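Local coordinates for protein short chain dehydrogenase (A0QTM2 homolog) (Mycobacterium thermoresistibile, PDB 3SC4) that probably catalyses NAD(P)(H)-dependent oxidation or reduction of a still unidentified substrate, at residues 41-46 with 69-74; 48-53 with 205-210; 98-103 with 148-153; 193-198 with 242-247. All coordinates share one frame; numbering follows the deposited sequence.

Contact 1: 41-46 with 69-74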
loop_
_atom_site.group_PDB
_atom_site.type_symbol
_atom_site.label_atom_id
_atom_site.label_comp_id
_atom_site.label_asym_id
_atom_site.label_seq_id
_atom_site.Cartn_x
_atom_site.Cartn_y
_atom_site.Cartn_z
ATOM N N LYS B 41 -20.517 8.300 4.959
ATOM C CA LYS B 41 -20.355 8.374 6.394
ATOM C C LYS B 41 -21.499 9.114 7.063
ATOM O O LYS B 41 -21.975 8.689 8.117
ATOM C CB LYS B 41 -19.025 9.047 6.760
ATOM C CG LYS B 41 -18.884 9.381 8.290
ATOM C CD LYS B 41 -17.434 9.258 8.809
ATOM C CE LYS B 41 -17.108 10.237 9.985
ATOM N NZ LYS B 41 -17.739 9.912 11.296
ATOM N N SER B 42 -21.937 10.207 6.443
ATOM C CA SER B 42 -22.979 11.075 7.001
ATOM C C SER B 42 -23.974 11.478 5.907
ATOM O O SER B 42 -23.656 11.472 4.716
ATOM C CB SER B 42 -22.342 12.326 7.656
ATOM O OG SER B 42 -23.317 13.236 8.180
ATOM N N ALA B 43 -25.177 11.818 6.341
ATOM C CA ALA B 43 -26.262 12.243 5.489
ATOM C C ALA B 43 -26.493 13.759 5.606
ATOM O O ALA B 43 -27.327 14.320 4.885
ATOM C CB ALA B 43 -27.533 11.506 5.903
ATOM N N GLU B 44 -25.790 14.411 6.534
ATOM C CA GLU B 44 -25.940 15.861 6.735
ATOM C C GLU B 44 -25.252 16.617 5.588
ATOM O O GLU B 44 -24.130 16.319 5.236
ATOM C CB GLU B 44 -25.339 16.305 8.084
ATOM N N PRO B 45 -25.931 17.614 5.012
ATOM C CA PRO B 45 -25.268 18.420 3.984
ATOM C C PRO B 45 -24.022 19.145 4.518
ATOM O O PRO B 45 -23.995 19.584 5.670
ATOM C CB PRO B 45 -26.345 19.432 3.595
ATOM C CG PRO B 45 -27.181 19.578 4.837
ATOM C CD PRO B 45 -27.217 18.200 5.433
ATOM N N HIS B 46 -22.992 19.234 3.692
ATOM C CA HIS B 46 -21.809 20.005 4.032
ATOM C C HIS B 46 -22.022 21.427 3.546
ATOM O O HIS B 46 -22.621 21.626 2.526
ATOM C CB HIS B 46 -20.559 19.419 3.359
ATOM C CG HIS B 46 -19.279 19.934 3.936
ATOM N ND1 HIS B 46 -18.664 21.084 3.479
ATOM C CD2 HIS B 46 -18.528 19.488 4.976
ATOM C CE1 HIS B 46 -17.582 21.314 4.204
ATOM N NE2 HIS B 46 -17.480 20.366 5.123
ATOM N N PRO B 69 -29.771 4.878 -0.795
ATOM C CA PRO B 69 -28.757 5.580 -0.030
ATOM C C PRO B 69 -28.623 4.934 1.322
ATOM O O PRO B 69 -29.621 4.649 1.946
ATOM C CB PRO B 69 -29.343 6.981 0.116
ATOM C CG PRO B 69 -30.851 6.758 0.108
ATOM C CD PRO B 69 -31.058 5.597 -0.825
ATOM N N ILE B 70 -27.395 4.695 1.757
ATOM C CA ILE B 70 -27.113 4.032 3.031
ATOM C C ILE B 70 -26.100 4.895 3.792
ATOM O O ILE B 70 -25.062 5.284 3.245
ATOM C CB ILE B 70 -26.501 2.638 2.785
ATOM C CG1 ILE B 70 -27.443 1.822 1.897
ATOM C CG2 ILE B 70 -26.207 1.922 4.100
ATOM C CD1 ILE B 70 -26.875 0.552 1.360
ATOM N N VAL B 71 -26.419 5.207 5.040
ATOM C CA VAL B 71 -25.453 5.815 5.934
ATOM C C VAL B 71 -24.517 4.750 6.502
ATOM O O VAL B 71 -24.969 3.787 7.127
ATOM C CB VAL B 71 -26.132 6.529 7.087
ATOM C CG1 VAL B 71 -25.111 6.826 8.214
ATOM C CG2 VAL B 71 -26.803 7.795 6.565
ATOM N N GLY B 72 -23.213 4.922 6.269
ATOM C CA GLY B 72 -22.218 4.035 6.858
ATOM C C GLY B 72 -20.788 4.492 6.680
ATOM O O GLY B 72 -20.388 4.871 5.618
ATOM N N ASP B 73 -20.020 4.418 7.748
ATOM C CA ASP B 73 -18.599 4.753 7.739
ATOM C C ASP B 73 -17.792 3.584 7.149
ATOM O O ASP B 73 -17.680 2.509 7.757
ATOM C CB ASP B 73 -18.140 5.084 9.176
ATOM C CG ASP B 73 -16.745 5.700 9.226
ATOM O OD1 ASP B 73 -16.041 5.651 8.196
ATOM O OD2 ASP B 73 -16.352 6.220 10.293
ATOM N N ILE B 74 -17.224 3.804 5.975
ATOM C CA ILE B 74 -16.381 2.797 5.303
ATOM C C ILE B 74 -15.188 2.332 6.159
ATOM O O ILE B 74 -14.573 1.322 5.857
ATOM C CB ILE B 74 -15.812 3.380 4.004
ATOM C CG1 ILE B 74 -15.064 2.347 3.173
ATOM C CG2 ILE B 74 -14.850 4.555 4.325
ATOM C CD1 ILE B 74 -14.666 2.900 1.777
#
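Lys41 and Asp73 lie side by side with their side chains pointing the same way, and the touching is done by methylenes, not by the ammonium group. Lys41 CD rests 3.5 Å from Asp73 OD2, whereas Lys41 NZ stays 4.1 Å from that same oxygen, beyond salt-bridge range. The opposite charges can therefore attract without a direct bond. In Lys41, CG stands anti to the backbone N (chi1 170°), and bends at the following three torsions carry the chain along the carboxylate. Asp73 also has CG anti to its N (chi1 -169°), which keeps the two groups alongside each other; its OD1 accepts a hydrogen bond from the backbone N of Arg75, a local grip that helps fix the carboxylate. Both residues follow the carboxyl ends of neighbouring parallel strands, 35-40 and 66-71, of the Rossmann fold, the edge where family members bind the dinucleotide. An acidic residue after the third strand commonly borders the adenine pocket in relatives, and the position of Asp73 is consistent with that role. The backbones still lie close at Lys41 and Asp73, whose CA atoms are 4.2 Å apart, but sheet pairing has lapsed between the two segments: Lys41 N and Gly72 O, at 3.5 Å, meet at too poor an angle to bond. Val71 spreads its two methyls over the departing loop, with CG1 3.6 Å from Lys41 O and CG2 3.8 Å from Ala43 CB. Within the loop, Ser42 forms an ST turn, Glu44 N donating to Ser42 OG over 3.2 Å. Tyr54 of helix 53-63 packs on Ala43, and Ile53 on Val71.

Contact 2: 48-53 with 205-210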
loop_
_atom_site.group_PDB
_atom_site.type_symbol
_atom_site.label_atom_id
_atom_site.label_comp_id
_atom_site.label_asym_id
_atom_site.label_seq_id
_atom_site.Cartn_x
_atom_site.Cartn_y
_atom_site.Cartn_z
ATOM N N LYS B 48 -20.097 23.506 2.064
ATOM C CA LYS B 48 -19.328 23.887 0.884
ATOM C C LYS B 48 -19.308 22.832 -0.240
ATOM O O LYS B 48 -19.271 23.177 -1.409
ATOM C CB LYS B 48 -17.907 24.253 1.317
ATOM C CG LYS B 48 -17.845 25.574 2.070
ATOM C CD LYS B 48 -16.420 25.963 2.451
ATOM C CE LYS B 48 -16.296 27.479 2.713
ATOM N NZ LYS B 48 -16.680 28.270 1.465
ATOM N N LEU B 49 -19.332 21.560 0.116
ATOM C CA LEU B 49 -19.465 20.473 -0.855
ATOM C C LEU B 49 -20.944 20.149 -1.176
ATOM O O LEU B 49 -21.731 19.862 -0.269
ATOM C CB LEU B 49 -18.798 19.221 -0.283
ATOM C CG LEU B 49 -17.388 19.440 0.266
ATOM C CD1 LEU B 49 -16.859 18.129 0.756
ATOM C CD2 LEU B 49 -16.443 20.068 -0.797
ATOM N N PRO B 50 -21.326 20.163 -2.461
ATOM C CA PRO B 50 -22.736 19.937 -2.786
ATOM C C PRO B 50 -23.126 18.500 -2.555
ATOM O O PRO B 50 -22.263 17.640 -2.584
ATOM C CB PRO B 50 -22.788 20.198 -4.286
ATOM C CG PRO B 50 -21.463 19.786 -4.759
ATOM C CD PRO B 50 -20.498 20.192 -3.677
ATOM N N GLY B 51 -24.411 18.250 -2.340
ATOM C CA GLY B 51 -24.957 16.913 -2.348
ATOM C C GLY B 51 -24.923 16.186 -1.024
ATOM O O GLY B 51 -24.150 16.519 -0.143
ATOM N N THR B 52 -25.829 15.218 -0.894
ATOM C CA THR B 52 -25.801 14.185 0.145
ATOM C C THR B 52 -26.205 12.886 -0.553
ATOM O O THR B 52 -26.635 12.921 -1.712
ATOM C CB THR B 52 -26.829 14.469 1.244
ATOM O OG1 THR B 52 -28.158 14.272 0.732
ATOM C CG2 THR B 52 -26.671 15.892 1.768
ATOM N N ILE B 53 -26.096 11.753 0.130
ATOM C CA ILE B 53 -26.619 10.494 -0.433
ATOM C C ILE B 53 -28.096 10.603 -0.849
ATOM O O ILE B 53 -28.483 10.033 -1.859
ATOM C CB ILE B 53 -26.430 9.279 0.496
ATOM C CG1 ILE B 53 -26.974 9.558 1.909
ATOM C CG2 ILE B 53 -24.985 8.883 0.573
ATOM C CD1 ILE B 53 -26.811 8.371 2.878
ATOM N N VAL B 205 -15.411 21.994 -6.857
ATOM C CA VAL B 205 -14.299 22.907 -7.148
ATOM C C VAL B 205 -14.826 24.325 -7.296
ATOM O O VAL B 205 -14.253 25.259 -6.759
ATOM C CB VAL B 205 -13.449 22.488 -8.446
ATOM C CG1 VAL B 205 -12.491 23.561 -8.827
ATOM C CG2 VAL B 205 -12.665 21.217 -8.213
ATOM N N GLN B 206 -15.912 24.492 -8.029
ATOM C CA GLN B 206 -16.504 25.813 -8.200
ATOM C C GLN B 206 -16.882 26.427 -6.846
ATOM O O GLN B 206 -16.572 27.569 -6.541
ATOM C CB GLN B 206 -17.762 25.737 -9.077
ATOM C CG GLN B 206 -17.599 25.150 -10.498
ATOM C CD GLN B 206 -16.646 25.956 -11.380
ATOM O OE1 GLN B 206 -15.557 25.483 -11.731
ATOM N NE2 GLN B 206 -17.050 27.180 -11.732
ATOM N N ASN B 207 -17.564 25.638 -6.043
ATOM C CA ASN B 207 -17.995 26.075 -4.737
ATOM C C ASN B 207 -16.826 26.612 -3.906
ATOM O O ASN B 207 -16.918 27.702 -3.341
ATOM C CB ASN B 207 -18.682 24.912 -4.007
ATOM C CG ASN B 207 -20.136 24.695 -4.447
ATOM O OD1 ASN B 207 -20.611 25.313 -5.396
ATOM N ND2 ASN B 207 -20.842 23.802 -3.744
ATOM N N LEU B 208 -15.730 25.852 -3.845
ATOM C CA LEU B 208 -14.564 26.236 -3.061
ATOM C C LEU B 208 -13.782 27.398 -3.660
ATOM O O LEU B 208 -13.230 28.203 -2.919
ATOM C CB LEU B 208 -13.648 25.031 -2.854
ATOM C CG LEU B 208 -14.226 23.976 -1.907
ATOM C CD1 LEU B 208 -13.417 22.716 -2.053
ATOM C CD2 LEU B 208 -14.214 24.410 -0.469
ATOM N N LEU B 209 -13.719 27.483 -4.991
ATOM C CA LEU B 209 -13.166 28.675 -5.663
ATOM C C LEU B 209 -14.053 29.904 -5.449
ATOM O O LEU B 209 -13.565 31.024 -5.420
ATOM C CB LEU B 209 -13.004 28.434 -7.170
ATOM C CG LEU B 209 -11.602 28.149 -7.701
ATOM C CD1 LEU B 209 -11.652 28.026 -9.230
ATOM C CD2 LEU B 209 -10.618 29.249 -7.273
ATOM N N GLY B 210 -15.357 29.672 -5.309
ATOM C CA GLY B 210 -16.327 30.728 -5.053
ATOM C C GLY B 210 -16.832 31.447 -6.293
ATOM O O GLY B 210 -17.353 32.572 -6.196
#
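Asn207 turns its CG anti to the carbonyl carbon (chi1 -80°), and a chi2 of only 8° then presents the amide nitrogen to the backbone of Lys48. Asn207 ND2 donates to Lys48 O over 2.9 Å, with an N-H...O angle of 154°. The acceptor lies close to the plane of the amide, but seen from the other partner the nitrogen is tilted well away from the carbonyl plane of Lys48. This is the one hydrogen bond joining the two segments. The same nitrogen sits 3.6 Å from Pro50 CD, so the proline ring flanks the amide and its side chain crosses that of Asn207 at a slant. One residue further along the helix, Leu208 meets Lys48 almost at right angles: Leu208 CD2 is 4.0 Å from Lys48 CD, a contact with the aliphatic part of the lysine. The other branch, Leu208 CD1, comes within 4.2 Å of Leu49 CD2, whose side chain starts away from the helix but ends nearer to it. Ala203 and Ala204 in the preceding turn extend this packing to Pro50 and Leu49. With only 225 Å² buried in all, the join is light and superficial. It links the loop after strand 35-40 to helix 203-209, which follows the sixth strand of the Rossmann sheet, the region that in short-chain dehydrogenases typically forms the substrate-binding loop over the active site, so a similar role is probable here.

Contact 3: 98-103 with 148-153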
loop_
_atom_site.group_PDB
_atom_site.type_symbol
_atom_site.label_atom_id
_atom_site.label_comp_id
_atom_site.label_asym_id
_atom_site.label_seq_id
_atom_site.Cartn_x
_atom_site.Cartn_y
_atom_site.Cartn_z
ATOM N N VAL B 98 -18.033 -0.532 -7.142
ATOM C CA VAL B 98 -17.133 0.557 -7.486
ATOM C C VAL B 98 -16.547 1.140 -6.219
ATOM O O VAL B 98 -17.266 1.625 -5.381
ATOM C CB VAL B 98 -17.834 1.674 -8.254
ATOM C CG1 VAL B 98 -16.895 2.855 -8.410
ATOM C CG2 VAL B 98 -18.308 1.169 -9.605
ATOM N N ASN B 99 -15.229 1.080 -6.096
ATOM C CA ASN B 99 -14.513 1.692 -4.986
ATOM C C ASN B 99 -14.075 3.089 -5.376
ATOM O O ASN B 99 -13.050 3.272 -6.043
ATOM C CB ASN B 99 -13.295 0.849 -4.585
ATOM C CG ASN B 99 -13.686 -0.514 -4.073
ATOM O OD1 ASN B 99 -14.365 -0.624 -3.066
ATOM N ND2 ASN B 99 -13.266 -1.553 -4.769
ATOM N N ASN B 100 -14.886 4.065 -4.967
ATOM C CA ASN B 100 -14.644 5.481 -5.283
ATOM C C ASN B 100 -14.337 6.357 -4.057
ATOM O O ASN B 100 -13.743 7.380 -4.207
ATOM C CB ASN B 100 -15.838 6.037 -6.081
ATOM C CG ASN B 100 -15.879 7.586 -6.119
ATOM O OD1 ASN B 100 -14.985 8.231 -6.688
ATOM N ND2 ASN B 100 -16.915 8.174 -5.488
ATOM N N ALA B 101 -14.713 5.957 -2.857
ATOM C CA ALA B 101 -14.434 6.763 -1.662
ATOM C C ALA B 101 -12.958 7.118 -1.620
ATOM O O ALA B 101 -12.103 6.276 -1.890
ATOM C CB ALA B 101 -14.820 6.028 -0.416
ATOM N N SER B 102 -12.658 8.370 -1.294
ATOM C CA SER B 102 -11.295 8.828 -1.362
ATOM C C SER B 102 -10.962 9.844 -0.310
ATOM O O SER B 102 -11.811 10.324 0.409
ATOM C CB SER B 102 -10.997 9.383 -2.754
ATOM O OG SER B 102 -11.677 10.599 -2.957
ATOM N N ALA B 103 -9.681 10.108 -0.191
ATOM C CA ALA B 103 -9.185 11.071 0.755
ATOM C C ALA B 103 -7.842 11.552 0.211
ATOM O O ALA B 103 -7.063 10.767 -0.321
ATOM C CB ALA B 103 -9.029 10.445 2.117
ATOM N N LEU B 148 -14.499 -2.327 -9.795
ATOM C CA LEU B 148 -13.781 -1.238 -10.454
ATOM C C LEU B 148 -13.352 -0.247 -9.400
ATOM O O LEU B 148 -14.187 0.233 -8.609
ATOM C CB LEU B 148 -14.681 -0.540 -11.467
ATOM C CG LEU B 148 -13.995 0.473 -12.375
ATOM C CD1 LEU B 148 -13.039 -0.198 -13.326
ATOM C CD2 LEU B 148 -15.056 1.235 -13.166
ATOM N N THR B 149 -12.060 0.075 -9.404
ATOM C CA THR B 149 -11.443 0.820 -8.325
ATOM C C THR B 149 -10.809 2.038 -8.934
ATOM O O THR B 149 -10.148 1.963 -9.948
ATOM C CB THR B 149 -10.428 -0.081 -7.567
ATOM O OG1 THR B 149 -11.139 -1.164 -6.967
ATOM C CG2 THR B 149 -9.727 0.668 -6.475
ATOM N N LEU B 150 -11.068 3.175 -8.325
ATOM C CA LEU B 150 -10.741 4.465 -8.910
ATOM C C LEU B 150 -9.384 4.896 -8.377
ATOM O O LEU B 150 -9.284 5.621 -7.358
ATOM C CB LEU B 150 -11.863 5.467 -8.635
ATOM C CG LEU B 150 -13.011 5.437 -9.675
ATOM C CD1 LEU B 150 -13.344 4.053 -10.261
ATOM C CD2 LEU B 150 -14.266 6.123 -9.186
ATOM N N SER B 151 -8.338 4.414 -9.065
ATOM C CA SER B 151 -6.960 4.550 -8.589
ATOM C C SER B 151 -6.028 4.397 -9.770
ATOM O O SER B 151 -6.457 3.954 -10.824
ATOM C CB SER B 151 -6.683 3.501 -7.525
ATOM O OG SER B 151 -6.756 2.219 -8.106
ATOM N N PRO B 152 -4.746 4.771 -9.606
ATOM C CA PRO B 152 -3.876 4.942 -10.753
ATOM C C PRO B 152 -3.018 3.733 -11.023
ATOM O O PRO B 152 -2.878 2.882 -10.145
ATOM C CB PRO B 152 -2.964 6.071 -10.295
ATOM C CG PRO B 152 -2.771 5.804 -8.828
ATOM C CD PRO B 152 -4.044 5.118 -8.352
ATOM N N PRO B 153 -2.419 3.665 -12.211
ATOM C CA PRO B 153 -1.362 2.677 -12.469
ATOM C C PRO B 153 -0.200 2.899 -11.536
ATOM O O PRO B 153 0.043 4.048 -11.122
ATOM C CB PRO B 153 -0.879 2.996 -13.896
ATOM C CG PRO B 153 -1.876 3.902 -14.466
ATOM C CD PRO B 153 -2.547 4.623 -13.312
#
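The Asn99-Asn100-Ala101-Ser102 run corresponds to the NNAG motif of short-chain dehydrogenases, which ends the fourth strand of the Rossmann sheet, and here Asn99 and Asn100 meet the end of the fifth strand. Two parallel bridges set the register, Val98 with Leu148 and Asn99 with Thr149. Asn99 uses both backbone polar atoms across the gap: Asn99 N donates to Leu148 O over 2.8 Å, and Asn99 O accepts from Leu150 N over 3.0 Å. Its side chain adds a third link on the same residue, for Asn99 ND2 reaches Thr149 OG1 at 3.1 Å in a nearly straight bond (165°), with the hydroxyl oxygen close to the plane of the amide. Asn99 CG lies beside the backbone N (chi1 -64°), which lets the amide lean across the strand face toward Thr149; Ser132 OG takes a second bond from ND2, so that both partners help fix the amide's rotation. Leu150, at the centre of an inverse gamma turn, sends its two methyls to different neighbours. Leu150 CD1 lies 4.2 Å from Val98 CG1, while Leu150 CD2 packs 3.5 Å from Asn100 CB. A bound glycerol lies about 4 Å from the Asn100 side chain, at a place consistent with the family's cofactor cleft. Ser15 OG bonds the backbone N of Asn100, and Lys170, in the position of the YxxxK lysine, reaches Leu150 O. Helices 114-135 and 164-183 cover the Asn99-Thr149 face, helix 222-232 packs on Leu148 and Leu150, and strands 11-15 and 190-195 flank the pair.

Contact 4: 193-198 with 242-247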
loop_
_atom_site.group_PDB
_atom_site.type_symbol
_atom_site.label_atom_id
_atom_site.label_comp_id
_atom_site.label_asym_id
_atom_site.label_seq_id
_atom_site.Cartn_x
_atom_site.Cartn_y
_atom_site.Cartn_z
ATOM N N THR B 193 -8.632 -1.185 -12.406
ATOM C CA THR B 193 -8.584 0.188 -11.906
ATOM C C THR B 193 -8.796 1.147 -13.065
ATOM O O THR B 193 -8.525 0.809 -14.221
ATOM C CB THR B 193 -7.244 0.507 -11.227
ATOM O OG1 THR B 193 -6.213 0.466 -12.210
ATOM C CG2 THR B 193 -6.924 -0.496 -10.114
ATOM N N LEU B 194 -9.238 2.360 -12.743
ATOM C CA LEU B 194 -9.554 3.361 -13.765
ATOM C C LEU B 194 -9.227 4.730 -13.243
ATOM O O LEU B 194 -9.673 5.087 -12.134
ATOM C CB LEU B 194 -11.041 3.278 -14.134
ATOM C CG LEU B 194 -11.576 4.163 -15.257
ATOM C CD1 LEU B 194 -10.874 3.804 -16.560
ATOM C CD2 LEU B 194 -13.144 4.082 -15.395
ATOM N N TRP B 195 -8.499 5.502 -14.055
ATOM C CA TRP B 195 -7.906 6.781 -13.652
ATOM C C TRP B 195 -7.928 7.774 -14.836
ATOM O O TRP B 195 -7.680 7.380 -15.974
ATOM C CB TRP B 195 -6.464 6.511 -13.223
ATOM C CG TRP B 195 -5.764 7.624 -12.466
ATOM C CD1 TRP B 195 -4.680 8.321 -12.879
ATOM C CD2 TRP B 195 -6.043 8.071 -11.142
ATOM N NE1 TRP B 195 -4.291 9.199 -11.920
ATOM C CE2 TRP B 195 -5.119 9.077 -10.843
ATOM C CE3 TRP B 195 -7.017 7.744 -10.194
ATOM C CZ2 TRP B 195 -5.124 9.769 -9.625
ATOM C CZ3 TRP B 195 -7.030 8.423 -8.980
ATOM C CH2 TRP B 195 -6.084 9.432 -8.708
ATOM N N PRO B 196 -8.211 9.057 -14.588
ATOM C CA PRO B 196 -8.320 9.999 -15.682
ATOM C C PRO B 196 -6.983 10.673 -15.980
ATOM O O PRO B 196 -6.160 10.830 -15.098
ATOM C CB PRO B 196 -9.311 11.016 -15.129
ATOM C CG PRO B 196 -8.994 11.073 -13.689
ATOM C CD PRO B 196 -8.482 9.710 -13.300
ATOM N N ARG B 197 -6.774 11.101 -17.210
ATOM C CA ARG B 197 -5.484 11.666 -17.585
ATOM C C ARG B 197 -5.326 13.107 -17.159
ATOM O O ARG B 197 -4.200 13.593 -17.055
ATOM C CB ARG B 197 -5.269 11.608 -19.106
ATOM C CG ARG B 197 -4.863 10.279 -19.612
ATOM C CD ARG B 197 -4.460 10.357 -21.064
ATOM N NE ARG B 197 -3.875 9.099 -21.506
ATOM C CZ ARG B 197 -2.571 8.838 -21.593
ATOM N NH1 ARG B 197 -1.650 9.736 -21.267
ATOM N NH2 ARG B 197 -2.176 7.653 -22.013
ATOM N N THR B 198 -6.437 13.812 -16.982
ATOM C CA THR B 198 -6.393 15.207 -16.591
ATOM C C THR B 198 -7.050 15.346 -15.238
ATOM O O THR B 198 -7.674 14.405 -14.755
ATOM C CB THR B 198 -7.190 16.064 -17.557
ATOM O OG1 THR B 198 -8.591 15.852 -17.316
ATOM C CG2 THR B 198 -6.831 15.724 -19.005
ATOM N N THR B 242 -4.794 -1.800 -15.289
ATOM C CA THR B 242 -4.736 -0.472 -14.667
ATOM C C THR B 242 -4.978 0.530 -15.808
ATOM O O THR B 242 -4.053 0.881 -16.542
ATOM C CB THR B 242 -3.389 -0.208 -13.901
ATOM O OG1 THR B 242 -2.258 -0.273 -14.788
ATOM C CG2 THR B 242 -3.178 -1.187 -12.785
ATOM N N LEU B 243 -6.238 0.961 -15.948
ATOM C CA LEU B 243 -6.732 1.730 -17.121
ATOM C C LEU B 243 -6.787 3.257 -16.946
ATOM O O LEU B 243 -7.011 3.776 -15.841
ATOM C CB LEU B 243 -8.147 1.252 -17.453
ATOM C CG LEU B 243 -8.238 -0.239 -17.772
ATOM C CD1 LEU B 243 -9.657 -0.747 -17.638
ATOM C CD2 LEU B 243 -7.698 -0.475 -19.191
ATOM N N LEU B 244 -6.613 3.963 -18.063
ATOM C CA LEU B 244 -6.803 5.411 -18.131
ATOM C C LEU B 244 -8.104 5.758 -18.888
ATOM O O LEU B 244 -8.369 5.176 -19.917
ATOM C CB LEU B 244 -5.618 6.033 -18.867
ATOM C CG LEU B 244 -4.270 5.966 -18.151
ATOM C CD1 LEU B 244 -3.139 6.518 -19.035
ATOM C CD2 LEU B 244 -4.357 6.715 -16.846
ATOM N N CYS B 245 -8.892 6.725 -18.413
ATOM C CA CYS B 245 -10.203 6.977 -19.011
ATOM C C CYS B 245 -10.136 7.237 -20.530
ATOM O O CYS B 245 -10.751 6.534 -21.337
ATOM C CB CYS B 245 -10.890 8.151 -18.317
ATOM S SG CYS B 245 -11.321 7.813 -16.587
ATOM N N GLU B 246 -9.367 8.244 -20.909
ATOM C CA GLU B 246 -9.300 8.646 -22.291
ATOM C C GLU B 246 -8.882 7.475 -23.201
ATOM O O GLU B 246 -9.493 7.244 -24.246
ATOM C CB GLU B 246 -8.351 9.826 -22.442
ATOM C CG GLU B 246 -8.903 11.131 -21.888
ATOM C CD GLU B 246 -8.617 11.338 -20.410
ATOM O OE1 GLU B 246 -8.480 10.338 -19.660
ATOM O OE2 GLU B 246 -8.566 12.520 -19.999
ATOM N N ASP B 247 -7.888 6.709 -22.778
ATOM C CA ASP B 247 -7.452 5.544 -23.552
ATOM C C ASP B 247 -8.593 4.533 -23.743
ATOM O O ASP B 247 -8.801 4.013 -24.830
ATOM C CB ASP B 247 -6.236 4.874 -22.897
ATOM C CG ASP B 247 -5.098 5.838 -22.672
ATOM O OD1 ASP B 247 -5.356 6.975 -22.235
ATOM O OD2 ASP B 247 -3.932 5.477 -22.921
HETATM O O HOH W 1 -5.777 2.953 -13.310
HETATM O O HOH W 2 -9.163 13.316 -17.534
#
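The guanidinium of Arg197 carries Leu244 CD1 over one face, 3.2 Å above the plane and toward the rim, and has the carboxylate of Asp247 at its edge. The two charged planes are only 6° apart. In this side-on grip Arg197 NE reaches Asp247 OD1 at 2.7 Å and Arg197 NH2 reaches Asp247 OD2 at 2.9 Å, both on syn lone pairs and nearly straight. The Trp195 ring has Pro196 CD over one face and Leu244 CD2 at its edge; its NE1 donates to Leu272 O. Arg197 runs extended from CG to NE, which carries its charge past Glu246 to Asp247. Glu246 OE1 accepts from Arg197 N at 3.1 Å, while its OE2 is held by a salt bridge to Arg219 and by a water that also bonds Thr198 N and OG1. The parallel strands 190-195 and 242-244 pair through bonds that include Leu243 N to Thr193 O (2.9 Å) and Cys245 N to Trp195 O (2.8 Å). Glu246 and Asp247 stand in the first turn of helix 245-252, whose amino end would favour negative charge. With Arg197 on Asp247 and Arg219 on Glu246, the acids are probably ionised and the charges largely compensate one another.

In the fold
Contacts 1, 3 and 4 all reach the seven-stranded parallel sheet. Contact 1 includes the edge strand 66-71, contact 4 includes the other edge strand, 242-244, and their centres are about 27 Å apart on opposite sides of the chain's centre. Contact 3 is central and touches both: Ile74 CD1 packs 3.8 Å from Ala101 CB, and Thr149 O lies 3.0 Å from Leu194 N, a probable hydrogen bond between adjacent strands. Contact 2 continues the loop of contact 1, with Thr52 CG2 3.6 Å from Ala43 O, and its centre is about 20 Å from that of contact 3. The glycerol near Asn100, probably from the crystallisation liquor, lies where family members bind the cofactor, consistent with a pocket there.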